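Local atomic coordinates of putative alkaline phosphatase (Pseudomonas fluorescens, PDB entry 4F1V), a protein that binds phosphate tightly in the periplasm and probably hands it to an ABC transporter for import. Residues 36-39 with 40-44; 312-315 with 316-320. One frame throughout, in Å; residues are numbered along the deposited sequence.

Contact 1: 36-39 with 40-44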
ATOM      1  N   GLY A  36      -5.555   5.254  -9.330  1.00  3.99           N
ATOM      2  CA  GLY A  36      -6.599   5.527  -8.351  1.00  4.29           C
ATOM      3  C   GLY A  36      -6.604   7.003  -7.897  1.00  3.90           C
ATOM      4  O   GLY A  36      -7.667   7.634  -7.808  1.00  3.84           O
ATOM      5  N   LYS A  37      -5.410   7.527  -7.589  1.00  3.87           N
ATOM      6  CA  LYS A  37      -5.322   8.925  -7.209  1.00  3.85           C
ATOM      7  C   LYS A  37      -5.831   9.840  -8.338  1.00  3.94           C
ATOM      8  O   LYS A  37      -6.618  10.756  -8.108  1.00  4.64           O
ATOM      9  CB  LYS A  37      -3.891   9.306  -6.808  1.00  4.03           C
ATOM     10  CG  LYS A  37      -3.399   8.608  -5.513  1.00  4.15           C
ATOM     11  CD  LYS A  37      -2.125   9.235  -4.978  1.00  4.66           C
ATOM     12  CE  LYS A  37      -0.933   9.109  -5.835  1.00  4.76           C
ATOM     13  NZ  LYS A  37       0.236   9.873  -5.325  1.00  5.05           N
ATOM     14  N   ALA A  38      -5.420   9.576  -9.564  1.00  4.34           N
ATOM     15  CA  ALA A  38      -5.839  10.460 -10.685  1.00  4.81           C
ATOM     16  C   ALA A  38      -7.371  10.348 -10.876  1.00  4.49           C
ATOM     17  O   ALA A  38      -8.036  11.350 -11.175  1.00  5.17           O
ATOM     18  CB  ALA A  38      -5.063  10.070 -11.957  1.00  6.21           C
ATOM     19  N   ALA A  39      -7.903   9.136 -10.764  1.00  4.42           N
ATOM     20  CA  ALA A  39      -9.347   8.933 -10.906  1.00  4.34           C
ATOM     21  C   ALA A  39     -10.115   9.829  -9.938  1.00  4.03           C
ATOM     22  O   ALA A  39     -11.068  10.522 -10.290  1.00  4.64           O
ATOM     23  CB  ALA A  39      -9.689   7.465 -10.667  1.00  4.51           C
ATOM     24  N   PHE A  40      -9.712   9.771  -8.646  1.00  3.85           N
ATOM     25  CA  PHE A  40     -10.419  10.555  -7.636  1.00  4.21           C
ATOM     26  C   PHE A  40     -10.208  12.062  -7.852  1.00  4.16           C
ATOM     27  O   PHE A  40     -11.151  12.836  -7.841  1.00  4.44           O
ATOM     28  CB  PHE A  40      -9.948  10.104  -6.242  1.00  3.62           C
ATOM     29  CG  PHE A  40     -10.646  10.921  -5.164  1.00  4.11           C
ATOM     30  CD1 PHE A  40     -11.863  10.471  -4.654  1.00  4.63           C
ATOM     31  CD2 PHE A  40     -10.135  12.097  -4.673  1.00  4.31           C
ATOM     32  CE1 PHE A  40     -12.555  11.187  -3.652  1.00  4.64           C
ATOM     33  CE2 PHE A  40     -10.803  12.832  -3.714  1.00  4.46           C
ATOM     34  CZ  PHE A  40     -11.998  12.364  -3.212  1.00  4.63           C
ATOM     35  N   LEU A  41      -8.948  12.470  -7.977  1.00  4.39           N
ATOM     36  CA  LEU A  41      -8.610  13.887  -7.972  1.00  4.36           C
ATOM     37  C   LEU A  41      -9.241  14.668  -9.118  1.00  4.94           C
ATOM     38  O   LEU A  41      -9.543  15.853  -8.992  1.00  5.47           O
ATOM     39  CB  LEU A  41      -7.104  14.081  -7.929  1.00  4.23           C
ATOM     40  CG  LEU A  41      -6.390  13.560  -6.651  1.00  4.26           C
ATOM     41  CD1 LEU A  41      -4.884  13.461  -6.953  1.00  4.77           C
ATOM     42  CD2 LEU A  41      -6.692  14.434  -5.436  1.00  4.84           C
ATOM     43  N   ASN A  42      -9.420  13.980 -10.259  1.00  5.51           N
ATOM     44  CA  ASN A  42      -9.956  14.584 -11.476  1.00  5.95           C
ATOM     45  C   ASN A  42     -11.381  14.133 -11.794  1.00  6.29           C
ATOM     46  O   ASN A  42     -11.948  14.515 -12.806  1.00  7.79           O
ATOM     47  CB  ASN A  42      -9.010  14.228 -12.695  1.00  7.27           C
ATOM     48  CG  ASN A  42      -7.618  14.734 -12.396  1.00  8.61           C
ATOM     49  OD1 ASN A  42      -7.380  15.935 -12.406  1.00 11.21           O
ATOM     50  ND2 ASN A  42      -6.699  13.833 -12.048  1.00 10.16           N
ATOM     51  N   ASN A  43     -11.962  13.282 -10.938  1.00  5.83           N
ATOM     52  CA  ASN A  43     -13.235  12.663 -11.227  1.00  5.46           C
ATOM     53  C   ASN A  43     -13.259  12.041 -12.630  1.00  5.60           C
ATOM     54  O   ASN A  43     -14.128  12.342 -13.436  1.00  7.26           O
ATOM     55  CB  ASN A  43     -14.423  13.615 -11.008  1.00  5.88           C
ATOM     56  CG  ASN A  43     -15.752  12.868 -11.070  1.00  6.87           C
ATOM     57  OD1 ASN A  43     -15.801  11.705 -10.657  1.00  8.29           O
ATOM     58  ND2 ASN A  43     -16.786  13.532 -11.519  1.00  9.61           N
ATOM     59  N   ASP A  44     -12.278  11.182 -12.873  1.00  6.34           N
ATOM     60  CA  ASP A  44     -12.040  10.620 -14.195  1.00  6.43           C
ATOM     61  C   ASP A  44     -12.163   9.099 -14.155  1.00  5.58           C
ATOM     62  O   ASP A  44     -11.211   8.375 -13.854  1.00  5.50           O
ATOM     63  CB  ASP A  44     -10.676  11.030 -14.705  1.00  8.04           C
ATOM     64  CG  ASP A  44     -10.356  10.466 -16.093  1.00  8.77           C
ATOM     65  OD1 ASP A  44     -11.249   9.858 -16.700  1.00  8.66           O
ATOM     66  OD2 ASP A  44      -9.181  10.687 -16.499  1.00 11.36           O
TER
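Phe-40 N to Gly-36 O and Leu-41 N to Lys-37 O are ordinary i to i+4 bonds of the last turns of helix 33-42, but the ladder changes its step at Ala-39: its O takes Asp-44 N at 2.9 Å, while Asn-43 N binds Phe-40 O at 3.2 Å.

One residue earlier, a side chain joins the backbone. Ala-38 O accepts both Asn-42 N at 3.1 Å and Asn-42 ND2 at 3.0 Å, the latter on an in-plane lone pair though bent, 146° at the hydrogen. With CG beside its own backbone N (chi1 -58°), the Asn-42 amide folds back along the helix to reach this carbonyl. The branch of Leu-41 lies over the preceding turn, CG standing 3.2 Å from Lys-37 O. Ala-39 CB reaches Asp-44 O at 3.6 Å, as the chain doubles back beside it.

Other side chains reach away from this turn into the surrounding fold: Lys-37 forms a salt bridge with Glu-70, the Phe-40 ring meets that of Tyr-74 and makes a cation-pi contact with Arg-369, and the Asn-43 amide ties to Asn-56 and Val-57. Positive phi at Asn-43 (49°), with two bonds back into the last turn, defines a Schellman motif, here closing the C-terminal end of the helix whose other end begins at the phosphate-binding Ser-33.

Contact 2: 312-315 with 316-320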
ATOM      1  N   ARG A 312     -20.909   6.853   4.711  1.00  4.34           N
ATOM      2  CA  ARG A 312     -20.835   6.766   6.180  1.00  4.28           C
ATOM      3  C   ARG A 312     -20.976   5.315   6.632  1.00  4.00           C
ATOM      4  O   ARG A 312     -20.245   4.876   7.546  1.00  4.91           O
ATOM      5  CB  ARG A 312     -21.937   7.645   6.847  1.00  4.25           C
ATOM      6  CG  ARG A 312     -21.699   9.129   6.694  1.00  4.31           C
ATOM      7  CD  ARG A 312     -22.764   9.980   7.338  1.00  5.66           C
ATOM      8  NE  ARG A 312     -22.910   9.679   8.752  1.00  5.69           N
ATOM      9  CZ  ARG A 312     -22.111  10.087   9.725  1.00  5.66           C
ATOM     10  NH1 ARG A 312     -21.093  10.967   9.460  1.00  5.57           N
ATOM     11  NH2 ARG A 312     -22.238   9.667  10.989  1.00  7.40           N
ATOM     12  N   ASP A 313     -21.921   4.558   6.091  1.00  4.53           N
ATOM     13  CA  ASP A 313     -22.136   3.196   6.528  1.00  4.96           C
ATOM     14  C   ASP A 313     -20.913   2.320   6.265  1.00  4.42           C
ATOM     15  O   ASP A 313     -20.614   1.403   7.062  1.00  4.92           O
ATOM     16  CB  ASP A 313     -23.377   2.628   5.846  1.00  4.85           C
ATOM     17  CG  ASP A 313     -24.702   3.279   6.298  1.00  6.25           C
ATOM     18  OD1 ASP A 313     -24.683   3.930   7.373  1.00  8.35           O
ATOM     19  OD2 ASP A 313     -25.709   3.075   5.602  1.00  8.56           O
ATOM     20  N   PHE A 314     -20.176   2.567   5.186  1.00  4.33           N
ATOM     21  CA  PHE A 314     -18.918   1.847   4.972  1.00  4.25           C
ATOM     22  C   PHE A 314     -17.882   2.166   6.044  1.00  3.70           C
ATOM     23  O   PHE A 314     -17.241   1.263   6.618  1.00  4.55           O
ATOM     24  CB  PHE A 314     -18.344   2.144   3.590  1.00  4.58           C
ATOM     25  CG  PHE A 314     -16.952   1.563   3.395  1.00  4.09           C
ATOM     26  CD1 PHE A 314     -16.754   0.179   3.454  1.00  4.41           C
ATOM     27  CD2 PHE A 314     -15.851   2.390   3.204  1.00  5.30           C
ATOM     28  CE1 PHE A 314     -15.454  -0.333   3.343  1.00  5.12           C
ATOM     29  CE2 PHE A 314     -14.570   1.879   3.142  1.00  5.97           C
ATOM     30  CZ  PHE A 314     -14.367   0.499   3.231  1.00  5.44           C
ATOM     31  N   PHE A 315     -17.690   3.450   6.381  1.00  4.14           N
ATOM     32  CA  PHE A 315     -16.784   3.799   7.436  1.00  3.94           C
ATOM     33  C   PHE A 315     -17.201   3.161   8.772  1.00  4.25           C
ATOM     34  O   PHE A 315     -16.342   2.735   9.558  1.00  4.49           O
ATOM     35  CB  PHE A 315     -16.654   5.335   7.584  1.00  4.03           C
ATOM     36  CG  PHE A 315     -15.613   5.953   6.657  1.00  4.25           C
ATOM     37  CD1 PHE A 315     -14.437   6.534   7.198  1.00  4.67           C
ATOM     38  CD2 PHE A 315     -15.763   5.997   5.282  1.00  4.69           C
ATOM     39  CE1 PHE A 315     -13.498   7.093   6.412  1.00  5.60           C
ATOM     40  CE2 PHE A 315     -14.781   6.520   4.462  1.00  5.42           C
ATOM     41  CZ  PHE A 315     -13.660   7.080   5.026  1.00  5.43           C
ATOM     42  N   THR A 316     -18.510   3.112   9.045  1.00  4.42           N
ATOM     43  CA  THR A 316     -19.028   2.522  10.281  1.00  4.92           C
ATOM     44  C   THR A 316     -18.598   1.052  10.386  1.00  5.05           C
ATOM     45  O   THR A 316     -18.310   0.566  11.481  1.00  6.69           O
ATOM     46  CB  THR A 316     -20.538   2.673  10.316  1.00  5.56           C
ATOM     47  OG1 THR A 316     -20.802   4.076  10.477  1.00  6.73           O
ATOM     48  CG2 THR A 316     -21.183   1.940  11.460  1.00  7.65           C
ATOM     49  N   LYS A 317     -18.572   0.338   9.286  1.00  4.61           N
ATOM     50  CA  LYS A 317     -18.075  -1.045   9.248  1.00  5.09           C
ATOM     51  C   LYS A 317     -16.553  -1.149   9.323  1.00  4.61           C
ATOM     52  O   LYS A 317     -15.999  -1.866  10.176  1.00  5.66           O
ATOM     53  CB  LYS A 317     -18.653  -1.779   8.035  1.00  6.33           C
ATOM     54  CG  LYS A 317     -18.230  -3.238   8.046  1.00  7.53           C
ATOM     55  CD  LYS A 317     -18.971  -4.127   7.132  1.00  8.32           C
ATOM     56  CE  LYS A 317     -18.881  -5.607   7.478  1.00 10.07           C
ATOM     57  NZ  LYS A 317     -19.653  -6.392   6.479  1.00 14.42           N
ATOM     58  N   HIS A 318     -15.871  -0.486   8.396  1.00  4.22           N
ATOM     59  CA  HIS A 318     -14.429  -0.663   8.255  1.00  4.38           C
ATOM     60  C   HIS A 318     -13.660  -0.201   9.459  1.00  3.72           C
ATOM     61  O   HIS A 318     -12.551  -0.704   9.752  1.00  4.19           O
ATOM     62  CB  HIS A 318     -13.964   0.054   6.970  1.00  3.95           C
ATOM     63  CG  HIS A 318     -12.675  -0.513   6.409  1.00  3.91           C
ATOM     64  ND1 HIS A 318     -12.571  -1.819   6.023  1.00  4.09           N
ATOM     65  CD2 HIS A 318     -11.474   0.113   6.200  1.00  4.13           C
ATOM     66  CE1 HIS A 318     -11.357  -1.989   5.549  1.00  4.57           C
ATOM     67  NE2 HIS A 318     -10.644  -0.845   5.627  1.00  4.23           N
ATOM     68  N   TYR A 319     -14.206   0.793  10.188  1.00  4.18           N
ATOM     69  CA  TYR A 319     -13.607   1.316  11.399  1.00  4.22           C
ATOM     70  C   TYR A 319     -14.427   1.037  12.626  1.00  4.54           C
ATOM     71  O   TYR A 319     -14.269   1.682  13.657  1.00  5.50           O
ATOM     72  CB  TYR A 319     -13.291   2.831  11.243  1.00  4.24           C
ATOM     73  CG  TYR A 319     -12.368   3.070  10.072  1.00  4.00           C
ATOM     74  CD1 TYR A 319     -12.867   3.474   8.836  1.00  3.99           C
ATOM     75  CD2 TYR A 319     -10.997   2.826  10.144  1.00  4.58           C
ATOM     76  CE1 TYR A 319     -12.026   3.656   7.719  1.00  4.02           C
ATOM     77  CE2 TYR A 319     -10.148   2.998   9.087  1.00  4.34           C
ATOM     78  CZ  TYR A 319     -10.667   3.400   7.850  1.00  4.11           C
ATOM     79  OH  TYR A 319      -9.869   3.529   6.778  1.00  4.82           O
ATOM     80  N   GLY A 320     -15.305   0.040  12.557  1.00  5.74           N
ATOM     81  CA  GLY A 320     -16.135  -0.287  13.734  1.00  6.85           C
ATOM     82  C   GLY A 320     -15.416  -1.092  14.790  1.00  7.04           C
ATOM     83  O   GLY A 320     -14.536  -1.891  14.490  1.00  8.85           O
TER
HETATM   84  O   HOH W   1     -23.113   5.000   9.390  0.80 12.41           O
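Phe-314 and His-318 lie side by side, one helical turn apart, and their contact is of two kinds at once. The ring planes are tilted by only 23°, yet slid so far that they barely overlap, with centroids 5.2 Å apart. What fills the step is a CH-pi contact, His-318 CB sitting over the phenyl face 4.2 Å from its centroid, while Phe-314 CZ rests over the imidazole face near its rim, 3.7 Å from His-318 CG. Both side chains carry CG anti to the backbone N (172° for Phe-314), which sends them off the helix in the same direction. The imidazole is further fixed by Ser-90 at NE2 and Asn-325 at ND1, so its rotation is held by both nitrogens.

The next aromatic pair is oblique: Phe-315 and Tyr-319 lie side by side with planes at 38°, Phe-315 CD1 touching Tyr-319 CE1 at 3.8 Å.

The two i to i+4 pairs line the buried side of the C-terminal end of helix 305-318, Tyr-319 being the first residue beyond it, and pack on the sheet of their lobe: Leu-296 receives Phe-314, His-318 and Tyr-319, and Val-88 receives Phe-315 and Tyr-319. Tyr-319 OH is hydrogen-bonded to Pro-89 O.

Polar contacts gather on the other flank. Arg-312 O accepts Thr-316 N at 2.9 Å, and Thr-316 OG1 stands 3.1 Å from Arg-312 O. A water 2.7 Å from Thr-316 OG1 shares a hydrogen bond with it and donates another to Asp-313 OD1, bridging two exposed side chains three residues apart.

Among the backbone bonds, His-318 N to Phe-314 O is short, 2.8 Å, and almost linear. Beyond it Tyr-319 leaves helical geometry, its N still bound to Phe-315 O, and Gly-320 N turns back to Lys-317 O.

Both contacts are helix C-terminal ends in one lobe of the Venus-flytrap fold, and they do not touch: their centres are 22 Å apart and their nearest atoms about 10 Å. The sheet with strands 85-94 and 291-299 connects them. Contact 1 leans on Leu-85 and Ile-297, contact 2 on Val-88 and Leu-296; the neighbours Leu-296 and Ile-297 of one strand thus serve different helices, consistent with packing on opposite faces. Their relation to the ligand differs. Neither contact supplies a pocket residue, but Gly-36 of contact 1 is about 8 Å from the bound hydrogenphosphate, on the helix that starts at Ser-33; contact 2 belongs to the lobe's packing.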